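ERPC (PDB 4BXM) is an outer surface lipoprotein of the Lyme disease spirochaete that probably binds the complement regulator factor H, which would help the bacterium to escape complement attack. Local coordinates at residues A[74-77]-A[78-81]; A[82-85]-A[86-90]; A[120-124]-A[125-129]; A[146-149]-A[150-153]. All blocks are in the same frame, centred on the assembly; numbering follows the deposited sequence.

Contact 1: A[74-77]-A[78-81]; sequences LEES and EVNN
Glu78 is drawn back onto the turn that precedes it: its backbone N donates to Glu75 O over 2.8 Å, coming from above the plane of that carbonyl. Its CB rests 3.6 Å from the same oxygen. Chi1 of -71° keeps CG beside the backbone N, and a further bend at chi2 brings the carboxylate round, where OE1 accepts from the backbone N of Lys93. Val79 repeats the pattern one residue on. Its N donates to Glu76 O over 2.9 Å, and its CG2 branch lies 3.3 Å from that same Glu76 O, covering the acceptor with a methyl group. The carboxylate of Glu76 turns to partners outside this turn, with OE1 in a salt bridge to Lys45 and accepting from Gly49 N. Leu74 supplies the apolar floor through one branch, CD1, which meets Glu78 O at 3.7 Å and Val79 CG2 at 4.1 Å. On the outer side Ser77 OG donates to Glu75 OE2, approaching from above the carboxylate plane. Two waters extend the opening turn: one joins Glu76 O to Asn80 N, the other Ser77 O to Asn81 N. This is the first turn of a helix, with i+3 backbone bonds and two waters bridging i to i+4, at the junction between strand 67-74 and helix 79-88.

Contact 2: A[82-85]-A[86-90]; sequences FIKA and MTEGG
The Phe82 ring carries Met86 CG over one face, with CG 3.7 Å from the ring centroid and only 16° off the normal, a CH-pi contact one helical turn along. Met86 SD stands obliquely to the same ring, 4.7 Å from its centroid, which makes the pair a Met-aromatic contact as well; Phe92 meets Phe82 edge-to-face. Chi1 of 173° sets the ring opposite the Phe82 backbone N, while the Met86 chain, bent at chi2 and chi3, crosses the Phe82 side chain obliquely. This is the last part of helix 79-88 and its glycine-terminated end, where Gly89 leaves helical geometry with positive phi. Met86 also packs on Leu152 and Leu156 of helix 149-156. Thr87 turns its hydroxyl back along the helix, OG1 donating to Ile83 O at 2.9 Å, a common way for a helical threonine to satisfy its hydroxyl. Lys84 O is gripped twice: Glu88 N approaches nearly along the C=O axis at 2.7 Å, and Thr87 N from above the carbonyl plane at 3.1 Å. Gly89 N closes the final turn onto Ala85 O, an acceptor that also binds Thr117 OG1. The long Lys84 chain, straight until chi4, bends there toward the helix end, leaving NZ in a weak hydrogen bond to Gly89 O at 3.1 Å, with Glu88 OE1 4.1 Å away.

Contact 3: A[120-124]-A[125-129]; sequences EKIDD and FEYIT
Backbone hydrogen bonds set the frame in which Glu120 faces Tyr127 and Ile122 faces Phe125. Tyr127 N reaches Glu120 O at 2.7 Å, and Glu120 N returns the bond to Tyr127 O. Nearer the turn Ile122 N donates to Phe125 O at 2.9 Å, in the carbonyl plane, whereas the reverse bond from Phe125 N meets Ile122 O from above its plane. Lys121 and Glu126 form the non-hydrogen-bonded pair between them, and here CA-H...O contacts run from Lys121 CA to Phe125 O and from Glu126 CA to Glu120 O. Together these residues make a beta hairpin with a two-residue loop, closed by a type I' turn, with Asp123 and Asp124, both at positive phi, in its two central positions; it links strands 114-122 and 125-134. Apolar contact follows a diagonal on the face that also bears Glu120 and Phe125. Ile122 stands at about a right angle to the Tyr127 side chain, its CD1 over one face of the ring, 4.0 Å from the centroid, while CG1 touches CD1 of Tyr127 at 3.7 Å. Chi1 of -46° puts CG1 beside the Ile122 backbone N and lets the long branch reach the ring. Among polar side chains, Thr129 OG1 donates to Glu120 OE2 at 2.9 Å through the anti lone pair of that oxygen. The opposite face holds a looser charge pair, Lys121 NZ lying 4.0 Å from Glu126 OE2, beyond salt-bridge range.

Contact 4: A[146-149]-A[150-153]; sequences AILL and EDLK
Ile147 and Leu152 meet at about a right angle, CG2 of the isoleucine lying 3.6 Å from CD1 of the leucine and 3.7 Å from its CG. With chi1 at -67° CG1 sits beside the Ile147 backbone N, which puts the CG2 methyl anti to it and facing the helix. Both residues also touch Met86 of helix 79-88, and Ile147 packs further on Val24 and Ile26. Leu148 and Asp151 slant across one another, and the carboxylate reaches the leucine with OD2 3.5 Å from Leu148 CB and 3.8 Å from its CD2. The same carboxylate is tied to the start of the turn by a water, which accepts from Leu148 N at 2.7 Å and donates to Asp151 OD2 at 3.1 Å. Leu148 holds the N-cap position where strand 142-148 passes directly into helix 149-156. Asp151 is the third helical residue, and the water replaces the direct bond to the N-cap nitrogen that forms one half of a capping box; leucine cannot supply the other half. Leu149 points its CB largely away from the following turn, yet CD1 still meets Lys153 CG at 4.0 Å, with the two chains inclined to each other. The first helical bonds run weakly from Leu152 N to Leu148 O and more firmly from Lys153 N to Leu149 O, 3.0 Å long with an N-H...O angle of 169°.

The four contacts come in series along the chain. Contacts 1 and 2 share helix 79-88, their centres 11 Å apart, and meet where Leu74 CD2 packs on Phe82 CD1. Contacts 3 and 4, with centres 9 Å apart, include the neighbouring strands 125-134 and 142-148 of the antiparallel sheet, joined by backbone hydrogen bonds of Ile128 with Ile147 and of Glu126 with Leu149. Contact 2 bridges the two pairs, since Met86 and Thr87 touch Leu149 and Leu152, and Ile128 packs on the helix end. Contacts 1 and 3, by contrast, are centred 25 Å apart. Helices 79-88 and 149-156 thus pack together and against the sheet.

Contact 1: A[74-77]-A[78-81]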
loop_
_atom_site.group_PDB
_atom_site.type_symbol
_atom_site.label_atom_id
_atom_site.label_comp_id
_atom_site.label_asym_id
_atom_site.label_seq_id
_atom_site.Cartn_x
_atom_site.Cartn_y
_atom_site.Cartn_z
ATOM N N LEU A 74 2.207 -3.137 -10.002
ATOM C CA LEU A 74 1.135 -3.510 -10.933
ATOM C C LEU A 74 1.547 -3.038 -12.319
ATOM O O LEU A 74 2.274 -2.055 -12.481
ATOM C CB LEU A 74 -0.212 -2.834 -10.536
ATOM C CG LEU A 74 -0.209 -1.299 -10.351
ATOM C CD1 LEU A 74 -1.151 -0.583 -11.292
ATOM C CD2 LEU A 74 -0.596 -1.011 -8.887
ATOM N N GLU A 75 0.992 -3.650 -13.314
ATOM C CA GLU A 75 1.365 -3.351 -14.657
ATOM C C GLU A 75 0.474 -2.280 -15.281
ATOM O O GLU A 75 -0.601 -1.914 -14.738
ATOM C CB GLU A 75 1.397 -4.703 -15.448
ATOM C CG GLU A 75 0.056 -5.144 -15.972
ATOM C CD GLU A 75 0.154 -6.393 -16.885
ATOM O OE1 GLU A 75 0.584 -7.433 -16.369
ATOM O OE2 GLU A 75 -0.165 -6.314 -18.108
ATOM N N GLU A 76 0.849 -1.840 -16.473
ATOM C CA GLU A 76 0.210 -0.684 -17.097
ATOM C C GLU A 76 -1.251 -0.826 -17.245
ATOM O O GLU A 76 -2.023 0.111 -16.943
ATOM C CB GLU A 76 0.868 -0.341 -18.477
ATOM C CG GLU A 76 0.419 1.004 -19.082
ATOM C CD GLU A 76 0.947 2.234 -18.304
ATOM O OE1 GLU A 76 1.922 2.164 -17.488
ATOM O OE2 GLU A 76 0.377 3.323 -18.490
ATOM N N SER A 77 -1.681 -1.988 -17.701
ATOM C CA SER A 77 -3.091 -2.240 -17.916
ATOM C C SER A 77 -3.944 -2.165 -16.622
ATOM O O SER A 77 -5.193 -2.064 -16.686
ATOM C CB SER A 77 -3.285 -3.654 -18.551
ATOM O OG SER A 77 -2.806 -4.629 -17.630
ATOM N N GLU A 78 -3.336 -2.285 -15.445
ATOM C CA GLU A 78 -4.133 -2.097 -14.219
ATOM C C GLU A 78 -4.069 -0.659 -13.645
ATOM O O GLU A 78 -4.654 -0.341 -12.593
ATOM C CB GLU A 78 -3.644 -3.076 -13.202
ATOM C CG GLU A 78 -3.994 -4.533 -13.487
ATOM C CD GLU A 78 -5.468 -4.782 -13.401
ATOM O OE1 GLU A 78 -6.088 -4.277 -12.473
ATOM O OE2 GLU A 78 -5.959 -5.514 -14.277
ATOM N N VAL A 79 -3.319 0.204 -14.300
ATOM C CA VAL A 79 -3.156 1.575 -13.837
ATOM C C VAL A 79 -4.456 2.355 -13.653
ATOM O O VAL A 79 -4.653 2.997 -12.584
ATOM C CB VAL A 79 -2.190 2.391 -14.742
ATOM C CG1 VAL A 79 -2.251 3.891 -14.388
ATOM C CG2 VAL A 79 -0.802 1.936 -14.494
ATOM N N ASN A 80 -5.365 2.296 -14.621
ATOM C CA ASN A 80 -6.672 2.956 -14.456
ATOM C C ASN A 80 -7.552 2.379 -13.314
ATOM O O ASN A 80 -8.112 3.119 -12.538
ATOM C CB ASN A 80 -7.433 2.970 -15.787
ATOM C CG ASN A 80 -6.816 3.932 -16.804
ATOM O OD1 ASN A 80 -6.071 4.857 -16.470
ATOM N ND2 ASN A 80 -7.108 3.698 -18.072
ATOM N N ASN A 81 -7.520 1.055 -13.108
ATOM C CA ASN A 81 -8.169 0.461 -11.964
ATOM C C ASN A 81 -7.494 0.973 -10.681
ATOM O O ASN A 81 -8.142 1.252 -9.673
ATOM C CB ASN A 81 -8.043 -1.112 -11.990
ATOM C CG ASN A 81 -8.774 -1.774 -13.153
ATOM O OD1 ASN A 81 -8.488 -2.918 -13.528
ATOM N ND2 ASN A 81 -9.719 -1.073 -13.727
HETATM O O HOH W 1 -4.538 1.156 -17.409
HETATM O O HOH W 2 -6.877 -0.346 -15.588
#

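Contact 2: A[82-85]-A[86-90]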
loop_
_atom_site.group_PDB
_atom_site.type_symbol
_atom_site.label_atom_id
_atom_site.label_comp_id
_atom_site.label_asym_id
_atom_site.label_seq_id
_atom_site.Cartn_x
_atom_site.Cartn_y
_atom_site.Cartn_z
ATOM N N PHE A 82 -6.186 1.019 -10.654
ATOM C CA PHE A 82 -5.541 1.450 -9.417
ATOM C C PHE A 82 -5.929 2.904 -9.053
ATOM O O PHE A 82 -6.236 3.216 -7.944
ATOM C CB PHE A 82 -4.040 1.332 -9.585
ATOM C CG PHE A 82 -3.233 1.901 -8.439
ATOM C CD1 PHE A 82 -2.985 1.138 -7.313
ATOM C CD2 PHE A 82 -2.738 3.177 -8.504
ATOM C CE1 PHE A 82 -2.270 1.655 -6.273
ATOM C CE2 PHE A 82 -1.980 3.714 -7.485
ATOM C CZ PHE A 82 -1.706 2.952 -6.384
ATOM N N ILE A 83 -5.946 3.782 -10.018
ATOM C CA ILE A 83 -6.307 5.210 -9.780
ATOM C C ILE A 83 -7.724 5.289 -9.252
ATOM O O ILE A 83 -7.924 5.891 -8.254
ATOM C CB ILE A 83 -6.223 6.081 -11.040
ATOM C CG1 ILE A 83 -4.801 6.115 -11.623
ATOM C CG2 ILE A 83 -6.797 7.505 -10.786
ATOM C CD1 ILE A 83 -3.754 6.436 -10.638
ATOM N N LYS A 84 -8.670 4.652 -9.955
ATOM C CA LYS A 84 -10.043 4.679 -9.539
ATOM C C LYS A 84 -10.159 4.087 -8.122
ATOM O O LYS A 84 -10.753 4.717 -7.197
ATOM C CB LYS A 84 -10.940 3.946 -10.536
ATOM C CG LYS A 84 -12.315 3.675 -9.971
ATOM C CD LYS A 84 -13.195 2.920 -10.953
ATOM C CE LYS A 84 -14.634 2.788 -10.407
ATOM N NZ LYS A 84 -14.653 2.247 -8.984
ATOM N N ALA A 85 -9.551 2.901 -7.916
ATOM C CA ALA A 85 -9.648 2.218 -6.617
ATOM C C ALA A 85 -9.128 3.054 -5.493
ATOM O O ALA A 85 -9.651 2.999 -4.333
ATOM C CB ALA A 85 -8.821 0.955 -6.620
ATOM N N MET A 86 -8.024 3.763 -5.765
ATOM C CA MET A 86 -7.375 4.520 -4.707
ATOM C C MET A 86 -7.977 5.931 -4.434
ATOM O O MET A 86 -7.531 6.640 -3.528
ATOM C CB MET A 86 -5.873 4.683 -5.011
ATOM C CG MET A 86 -5.103 3.408 -5.002
ATOM S SD MET A 86 -5.125 2.386 -3.487
ATOM C CE MET A 86 -3.939 3.212 -2.455
ATOM N N THR A 87 -8.935 6.342 -5.228
ATOM C CA THR A 87 -9.580 7.621 -5.044
ATOM C C THR A 87 -11.105 7.515 -4.824
ATOM O O THR A 87 -11.662 8.379 -4.118
ATOM C CB THR A 87 -9.355 8.523 -6.264
ATOM O OG1 THR A 87 -9.881 7.896 -7.426
ATOM C CG2 THR A 87 -7.865 8.795 -6.426
ATOM N N GLU A 88 -11.705 6.426 -5.337
ATOM C CA GLU A 88 -13.104 6.141 -5.215
ATOM C C GLU A 88 -13.447 4.838 -4.542
ATOM O O GLU A 88 -14.652 4.652 -4.305
ATOM C CB GLU A 88 -13.785 6.096 -6.579
ATOM C CG GLU A 88 -13.536 7.309 -7.474
ATOM C CD GLU A 88 -14.159 7.102 -8.832
ATOM O OE1 GLU A 88 -15.097 6.283 -8.897
ATOM O OE2 GLU A 88 -13.695 7.705 -9.817
ATOM N N GLY A 89 -12.481 3.918 -4.276
ATOM C CA GLY A 89 -12.840 2.568 -3.818
ATOM C C GLY A 89 -13.117 1.725 -5.045
ATOM O O GLY A 89 -13.576 2.241 -6.057
ATOM N N GLY A 90 -12.689 0.454 -5.021
ATOM C CA GLY A 90 -12.760 -0.405 -6.227
ATOM C C GLY A 90 -11.789 -1.557 -6.096
ATOM O O GLY A 90 -11.501 -1.977 -4.998
#

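Contact 3: A[120-124]-A[125-129]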
loop_
_atom_site.group_PDB
_atom_site.type_symbol
_atom_site.label_atom_id
_atom_site.label_comp_id
_atom_site.label_asym_id
_atom_site.label_seq_id
_atom_site.Cartn_x
_atom_site.Cartn_y
_atom_site.Cartn_z
ATOM N N GLU A 120 -13.436 4.290 4.085
ATOM C CA GLU A 120 -13.948 4.191 5.451
ATOM C C GLU A 120 -13.495 5.376 6.309
ATOM O O GLU A 120 -12.439 5.953 6.087
ATOM C CB GLU A 120 -13.502 2.883 6.090
ATOM C CG GLU A 120 -14.044 1.676 5.355
ATOM C CD GLU A 120 -13.866 0.397 6.105
ATOM O OE1 GLU A 120 -14.743 0.087 6.955
ATOM O OE2 GLU A 120 -12.841 -0.291 5.833
ATOM N N LYS A 121 -14.312 5.710 7.287
ATOM C CA LYS A 121 -14.046 6.784 8.261
ATOM C C LYS A 121 -13.295 6.278 9.463
ATOM O O LYS A 121 -13.654 5.264 10.015
ATOM C CB LYS A 121 -15.351 7.338 8.749
ATOM C CG LYS A 121 -15.982 8.349 7.823
ATOM C CD LYS A 121 -16.906 9.309 8.587
ATOM C CE LYS A 121 -17.000 10.685 7.936
ATOM N NZ LYS A 121 -17.341 10.603 6.490
ATOM N N ILE A 122 -12.233 6.951 9.863
ATOM C CA ILE A 122 -11.558 6.635 11.111
ATOM C C ILE A 122 -11.359 7.974 11.829
ATOM O O ILE A 122 -10.624 8.847 11.319
ATOM C CB ILE A 122 -10.166 6.038 10.906
ATOM C CG1 ILE A 122 -10.159 4.937 9.841
ATOM C CG2 ILE A 122 -9.650 5.459 12.212
ATOM C CD1 ILE A 122 -8.764 4.391 9.558
ATOM N N ASP A 123 -11.998 8.140 13.000
ATOM C CA ASP A 123 -11.881 9.393 13.800
ATOM C C ASP A 123 -12.247 10.560 12.913
ATOM O O ASP A 123 -11.525 11.548 12.808
ATOM C CB ASP A 123 -10.452 9.608 14.329
ATOM C CG ASP A 123 -10.002 8.511 15.286
ATOM O OD1 ASP A 123 -10.890 7.818 15.838
ATOM O OD2 ASP A 123 -8.764 8.336 15.470
ATOM N N ASP A 124 -13.334 10.377 12.187
ATOM C CA ASP A 124 -13.921 11.449 11.370
ATOM C C ASP A 124 -13.282 11.776 10.010
ATOM O O ASP A 124 -13.904 12.494 9.191
ATOM C CB ASP A 124 -14.039 12.756 12.157
ATOM C CG ASP A 124 -15.353 13.433 11.911
ATOM O OD1 ASP A 124 -16.371 12.859 12.349
ATOM O OD2 ASP A 124 -15.383 14.500 11.265
ATOM N N PHE A 125 -12.080 11.250 9.749
ATOM C CA PHE A 125 -11.428 11.433 8.444
ATOM C C PHE A 125 -11.629 10.186 7.526
ATOM O O PHE A 125 -11.631 9.054 7.995
ATOM C CB PHE A 125 -9.955 11.715 8.659
ATOM C CG PHE A 125 -9.685 13.096 9.175
ATOM C CD1 PHE A 125 -9.732 13.364 10.555
ATOM C CD2 PHE A 125 -9.408 14.141 8.290
ATOM C CE1 PHE A 125 -9.486 14.645 11.042
ATOM C CE2 PHE A 125 -9.162 15.422 8.769
ATOM C CZ PHE A 125 -9.203 15.676 10.148
ATOM N N GLU A 126 -11.807 10.411 6.238
ATOM C CA GLU A 126 -11.944 9.350 5.237
ATOM C C GLU A 126 -10.576 8.751 4.846
ATOM O O GLU A 126 -9.652 9.455 4.403
ATOM C CB GLU A 126 -12.634 9.914 4.004
ATOM C CG GLU A 126 -14.018 10.441 4.289
ATOM C CD GLU A 126 -14.838 10.601 3.015
ATOM O OE1 GLU A 126 -14.521 11.464 2.164
ATOM O OE2 GLU A 126 -15.805 9.851 2.834
ATOM N N TYR A 127 -10.422 7.454 5.081
ATOM C CA TYR A 127 -9.250 6.718 4.616
ATOM C C TYR A 127 -9.633 5.686 3.527
ATOM O O TYR A 127 -10.771 5.213 3.465
ATOM C CB TYR A 127 -8.609 6.014 5.759
ATOM C CG TYR A 127 -8.036 6.908 6.789
ATOM C CD1 TYR A 127 -8.859 7.593 7.675
ATOM C CD2 TYR A 127 -6.673 7.044 6.919
ATOM C CE1 TYR A 127 -8.338 8.408 8.660
ATOM C CE2 TYR A 127 -6.120 7.861 7.893
ATOM C CZ TYR A 127 -6.971 8.539 8.752
ATOM O OH TYR A 127 -6.397 9.323 9.684
ATOM N N ILE A 128 -8.652 5.341 2.688
ATOM C CA ILE A 128 -8.786 4.230 1.750
ATOM C C ILE A 128 -8.289 3.118 2.538
ATOM O O ILE A 128 -7.240 3.272 3.188
ATOM C CB ILE A 128 -7.919 4.406 0.495
ATOM C CG1 ILE A 128 -8.588 5.375 -0.493
ATOM C CG2 ILE A 128 -7.689 3.090 -0.253
ATOM C CD1 ILE A 128 -9.759 4.803 -1.272
ATOM N N THR A 129 -9.058 2.013 2.607
ATOM C CA THR A 129 -8.546 0.862 3.401
ATOM C C THR A 129 -8.438 -0.310 2.523
ATOM O O THR A 129 -9.222 -0.423 1.592
ATOM C CB THR A 129 -9.481 0.379 4.522
ATOM O OG1 THR A 129 -10.738 0.078 3.891
ATOM C CG2 THR A 129 -9.609 1.500 5.579
#

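Contact 4: A[146-149]-A[150-153]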
loop_
_atom_site.group_PDB
_atom_site.type_symbol
_atom_site.label_atom_id
_atom_site.label_comp_id
_atom_site.label_asym_id
_atom_site.label_seq_id
_atom_site.Cartn_x
_atom_site.Cartn_y
_atom_site.Cartn_z
ATOM N N ALA A 146 -4.531 1.344 5.877
ATOM C CA ALA A 146 -5.275 2.582 5.571
ATOM C C ALA A 146 -4.389 3.768 5.261
ATOM O O ALA A 146 -3.262 3.933 5.791
ATOM C CB ALA A 146 -6.246 2.923 6.699
ATOM N N ILE A 147 -4.910 4.580 4.366
ATOM C CA ILE A 147 -4.195 5.751 3.858
ATOM C C ILE A 147 -5.192 6.878 3.724
ATOM O O ILE A 147 -6.252 6.709 3.136
ATOM C CB ILE A 147 -3.610 5.540 2.424
ATOM C CG1 ILE A 147 -2.504 4.511 2.453
ATOM C CG2 ILE A 147 -3.090 6.863 1.913
ATOM C CD1 ILE A 147 -2.166 3.813 1.147
ATOM N N LEU A 148 -4.814 8.072 4.127
ATOM C CA LEU A 148 -5.742 9.186 4.005
ATOM C C LEU A 148 -6.250 9.446 2.589
ATOM O O LEU A 148 -5.529 9.589 1.627
ATOM C CB LEU A 148 -5.107 10.464 4.608
ATOM C CG LEU A 148 -6.029 11.626 4.954
ATOM C CD1 LEU A 148 -7.057 11.225 6.024
ATOM C CD2 LEU A 148 -5.158 12.777 5.455
ATOM N N LEU A 149 -7.540 9.527 2.455
ATOM C CA LEU A 149 -8.147 9.622 1.154
ATOM C C LEU A 149 -7.759 10.888 0.411
ATOM O O LEU A 149 -7.567 10.865 -0.826
ATOM C CB LEU A 149 -9.670 9.526 1.290
ATOM C CG LEU A 149 -10.412 9.851 -0.011
ATOM C CD1 LEU A 149 -10.078 8.887 -1.130
ATOM C CD2 LEU A 149 -11.885 9.827 0.297
ATOM N N GLU A 150 -7.610 11.994 1.162
ATOM C CA GLU A 150 -7.270 13.277 0.534
ATOM C C GLU A 150 -5.883 13.310 0.029
ATOM O O GLU A 150 -5.667 13.856 -1.008
ATOM C CB GLU A 150 -7.493 14.446 1.501
ATOM C CG GLU A 150 -8.930 14.960 1.325
ATOM C CD GLU A 150 -9.184 15.430 -0.115
ATOM O OE1 GLU A 150 -8.334 16.213 -0.613
ATOM O OE2 GLU A 150 -10.192 15.005 -0.750
ATOM N N ASP A 151 -4.964 12.699 0.764
ATOM C CA ASP A 151 -3.563 12.518 0.316
ATOM C C ASP A 151 -3.440 11.849 -1.044
ATOM O O ASP A 151 -2.614 12.276 -1.845
ATOM C CB ASP A 151 -2.758 11.686 1.298
ATOM C CG ASP A 151 -2.399 12.434 2.547
ATOM O OD1 ASP A 151 -2.461 13.689 2.465
ATOM O OD2 ASP A 151 -2.050 11.755 3.585
ATOM N N LEU A 152 -4.256 10.801 -1.280
ATOM C CA LEU A 152 -4.262 10.059 -2.538
ATOM C C LEU A 152 -4.898 10.865 -3.653
ATOM O O LEU A 152 -4.355 10.951 -4.754
ATOM C CB LEU A 152 -4.993 8.699 -2.352
ATOM C CG LEU A 152 -4.254 7.652 -1.509
ATOM C CD1 LEU A 152 -5.165 6.526 -1.018
ATOM C CD2 LEU A 152 -3.094 7.067 -2.320
ATOM N N LYS A 153 -6.065 11.442 -3.388
ATOM C CA LYS A 153 -6.788 12.252 -4.373
ATOM C C LYS A 153 -5.942 13.426 -4.901
ATOM O O LYS A 153 -5.956 13.693 -6.092
ATOM C CB LYS A 153 -8.076 12.853 -3.800
ATOM C CG LYS A 153 -9.226 11.878 -3.649
ATOM C CD LYS A 153 -10.561 12.641 -3.517
ATOM C CE LYS A 153 -11.586 12.260 -4.586
ATOM N NZ LYS A 153 -13.011 12.720 -4.311
HETATM O O HOH W 3 -2.296 8.859 4.729
#